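Local coordinates for cytoplasmic protein (Cryptococcus neoformans var. grubii serotype A, PDB 7LPO) that probably hydrolyses steryl beta-glucosides, as a sterylglucosidase of glycoside hydrolase family 5, at residues A[88-93]-A[571-576]. Residues are numbered along the deposited sequence; the frame is centred on the assembly and turned at random.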
loop_
_atom_site.group_PDB
_atom_site.type_symbol
_atom_site.label_atom_id
_atom_site.label_comp_id
_atom_site.label_asym_id
_atom_site.label_seq_id
_atom_site.Cartn_x
_atom_site.Cartn_y
_atom_site.Cartn_z
ATOM N N LEU A 88 -9.108 -1.591 18.027
ATOM C CA LEU A 88 -7.795 -2.154 18.317
ATOM C C LEU A 88 -7.928 -3.482 19.051
ATOM O O LEU A 88 -7.159 -4.416 18.803
ATOM C CB LEU A 88 -6.957 -1.164 19.127
ATOM C CG LEU A 88 -6.612 0.143 18.404
ATOM C CD1 LEU A 88 -6.018 1.186 19.357
ATOM C CD2 LEU A 88 -5.639 -0.098 17.257
ATOM N N ALA A 89 -8.900 -3.591 19.955
ATOM C CA ALA A 89 -9.134 -4.862 20.630
ATOM C C ALA A 89 -9.440 -5.954 19.620
ATOM O O ALA A 89 -8.914 -7.068 19.717
ATOM C CB ALA A 89 -10.284 -4.726 21.628
ATOM N N ARG A 90 -10.294 -5.648 18.645
ATOM C CA ARG A 90 -10.635 -6.628 17.625
ATOM C C ARG A 90 -9.390 -7.059 16.865
ATOM O O ARG A 90 -9.138 -8.255 16.688
ATOM C CB ARG A 90 -11.679 -6.037 16.681
ATOM C CG ARG A 90 -12.239 -7.015 15.652
ATOM C CD ARG A 90 -13.387 -6.365 14.848
ATOM N NE ARG A 90 -14.557 -6.067 15.680
ATOM C CZ ARG A 90 -14.993 -4.844 15.971
ATOM N NH1 ARG A 90 -14.372 -3.765 15.502
ATOM N NH2 ARG A 90 -16.068 -4.702 16.727
ATOM N N LEU A 91 -8.589 -6.096 16.420
ATOM C CA LEU A 91 -7.391 -6.435 15.663
ATOM C C LEU A 91 -6.438 -7.280 16.501
ATOM O O LEU A 91 -5.859 -8.255 16.007
ATOM C CB LEU A 91 -6.705 -5.161 15.181
ATOM C CG LEU A 91 -7.527 -4.283 14.241
ATOM C CD1 LEU A 91 -6.820 -2.966 13.930
ATOM C CD2 LEU A 91 -7.834 -5.034 12.941
ATOM N N LYS A 92 -6.278 -6.939 17.781
ATOM C CA LYS A 92 -5.387 -7.726 18.629
ATOM C C LYS A 92 -5.940 -9.128 18.864
ATOM O O LYS A 92 -5.188 -10.112 18.842
ATOM C CB LYS A 92 -5.159 -7.014 19.964
ATOM C CG LYS A 92 -3.836 -7.383 20.632
ATOM C CD LYS A 92 -2.678 -6.663 19.949
ATOM C CE LYS A 92 -1.333 -7.032 20.555
ATOM N NZ LYS A 92 -0.549 -7.937 19.666
ATOM N N ALA A 93 -7.252 -9.240 19.082
ATOM C CA ALA A 93 -7.876 -10.542 19.299
ATOM C C ALA A 93 -7.771 -11.442 18.073
ATOM O O ALA A 93 -7.830 -12.669 18.210
ATOM C CB ALA A 93 -9.347 -10.357 19.692
ATOM N N TRP A 571 -4.357 -5.063 3.364
ATOM C CA TRP A 571 -5.144 -3.900 2.960
ATOM C C TRP A 571 -6.608 -4.327 2.865
ATOM O O TRP A 571 -6.943 -5.170 2.025
ATOM C CB TRP A 571 -4.670 -3.333 1.612
ATOM C CG TRP A 571 -5.363 -2.037 1.299
ATOM C CD1 TRP A 571 -6.570 -1.875 0.684
ATOM C CD2 TRP A 571 -4.909 -0.720 1.641
ATOM N NE1 TRP A 571 -6.902 -0.539 0.631
ATOM C CE2 TRP A 571 -5.899 0.192 1.211
ATOM C CE3 TRP A 571 -3.764 -0.226 2.269
ATOM C CZ2 TRP A 571 -5.770 1.570 1.377
ATOM C CZ3 TRP A 571 -3.636 1.140 2.441
ATOM C CH2 TRP A 571 -4.634 2.025 1.998
ATOM N N ASN A 572 -7.486 -3.769 3.710
ATOM C CA ASN A 572 -7.173 -2.886 4.829
ATOM C C ASN A 572 -8.307 -3.040 5.870
ATOM O O ASN A 572 -9.172 -3.910 5.743
ATOM C CB ASN A 572 -7.034 -1.433 4.387
ATOM C CG ASN A 572 -8.276 -0.901 3.705
ATOM O OD1 ASN A 572 -9.099 -1.648 3.155
ATOM N ND2 ASN A 572 -8.407 0.406 3.726
ATOM N N TYR A 573 -8.295 -2.194 6.895
ATOM C CA TYR A 573 -9.320 -2.153 7.934
ATOM C C TYR A 573 -9.922 -0.753 7.933
ATOM O O TYR A 573 -9.216 0.228 8.183
ATOM C CB TYR A 573 -8.709 -2.500 9.293
ATOM C CG TYR A 573 -9.695 -2.688 10.414
ATOM C CD1 TYR A 573 -10.279 -3.928 10.655
ATOM C CD2 TYR A 573 -10.029 -1.624 11.253
ATOM C CE1 TYR A 573 -11.184 -4.100 11.698
ATOM C CE2 TYR A 573 -10.917 -1.783 12.295
ATOM C CZ TYR A 573 -11.493 -3.026 12.521
ATOM O OH TYR A 573 -12.391 -3.176 13.562
ATOM N N VAL A 574 -11.210 -0.659 7.637
ATOM C CA VAL A 574 -11.852 0.637 7.449
ATOM C C VAL A 574 -13.068 0.739 8.358
ATOM O O VAL A 574 -14.137 0.204 8.016
ATOM C CB VAL A 574 -12.261 0.845 5.983
ATOM C CG1 VAL A 574 -12.843 2.228 5.774
ATOM C CG2 VAL A 574 -11.072 0.606 5.050
ATOM N N PRO A 575 -12.966 1.443 9.488
ATOM C CA PRO A 575 -14.119 1.531 10.407
ATOM C C PRO A 575 -15.422 2.014 9.784
ATOM O O PRO A 575 -16.492 1.611 10.260
ATOM C CB PRO A 575 -13.626 2.507 11.484
ATOM C CG PRO A 575 -12.112 2.267 11.521
ATOM C CD PRO A 575 -11.731 2.007 10.076
ATOM N N ASP A 576 -15.390 2.846 8.743
ATOM C CA ASP A 576 -16.618 3.408 8.188
ATOM C C ASP A 576 -16.986 2.801 6.835
ATOM O O ASP A 576 -17.784 3.384 6.095
ATOM C CB ASP A 576 -16.511 4.933 8.083
ATOM C CG ASP A 576 -15.446 5.386 7.095
ATOM O OD1 ASP A 576 -14.763 4.526 6.494
ATOM O OD2 ASP A 576 -15.286 6.612 6.921
#
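Tyr573 holds chi1 near -172°, which carries CG opposite the main-chain nitrogen and throws the ring from just beyond strand 567-570 toward helix 83-93, where Arg90 and Leu91 receive it. Arg90 also starts out extended, but its chain bends at chi3 (-66°), and this turn brings the guanidinium round to the phenol oxygen. NH1 of Arg90 donates a moderately bent hydrogen bond (2.8 Å, N-H...O 150°) to OH of Tyr573. The oxygen sits at the guanidinium edge, in its plane, and the tyrosine ring is nearly coplanar with that group, so the two meet rim to rim without stacking. Arginine suits the site because its several N-H groups can serve different acceptors: NE bonds to the carbonyl oxygen of Leu654, and the two bonds together should restrict rotation of the guanidinium. Tyrosine pairs an apolar ring face for Leu91 with a hydroxyl for Arg90 and for ND1 of His87, so the oxygen's polarity is met inside a buried contact.

In the TIM barrel of this family, helices pack around a ring of parallel strands; here a side chain from just beyond strand 567-570 reaches outward to the helix that precedes strand 98-104. Leu91 supplies the apolar part of the contact. Its CD2 lies over one face of the Tyr573 ring, 3.8 Å from the centroid and displaced toward the CD1-CE1 side, a CH-pi contact. A branched aliphatic chain can meet both ring and strands, for Leu91 also touches Val41 and Leu99, while Tyr573 O bonds to Ser44 OG.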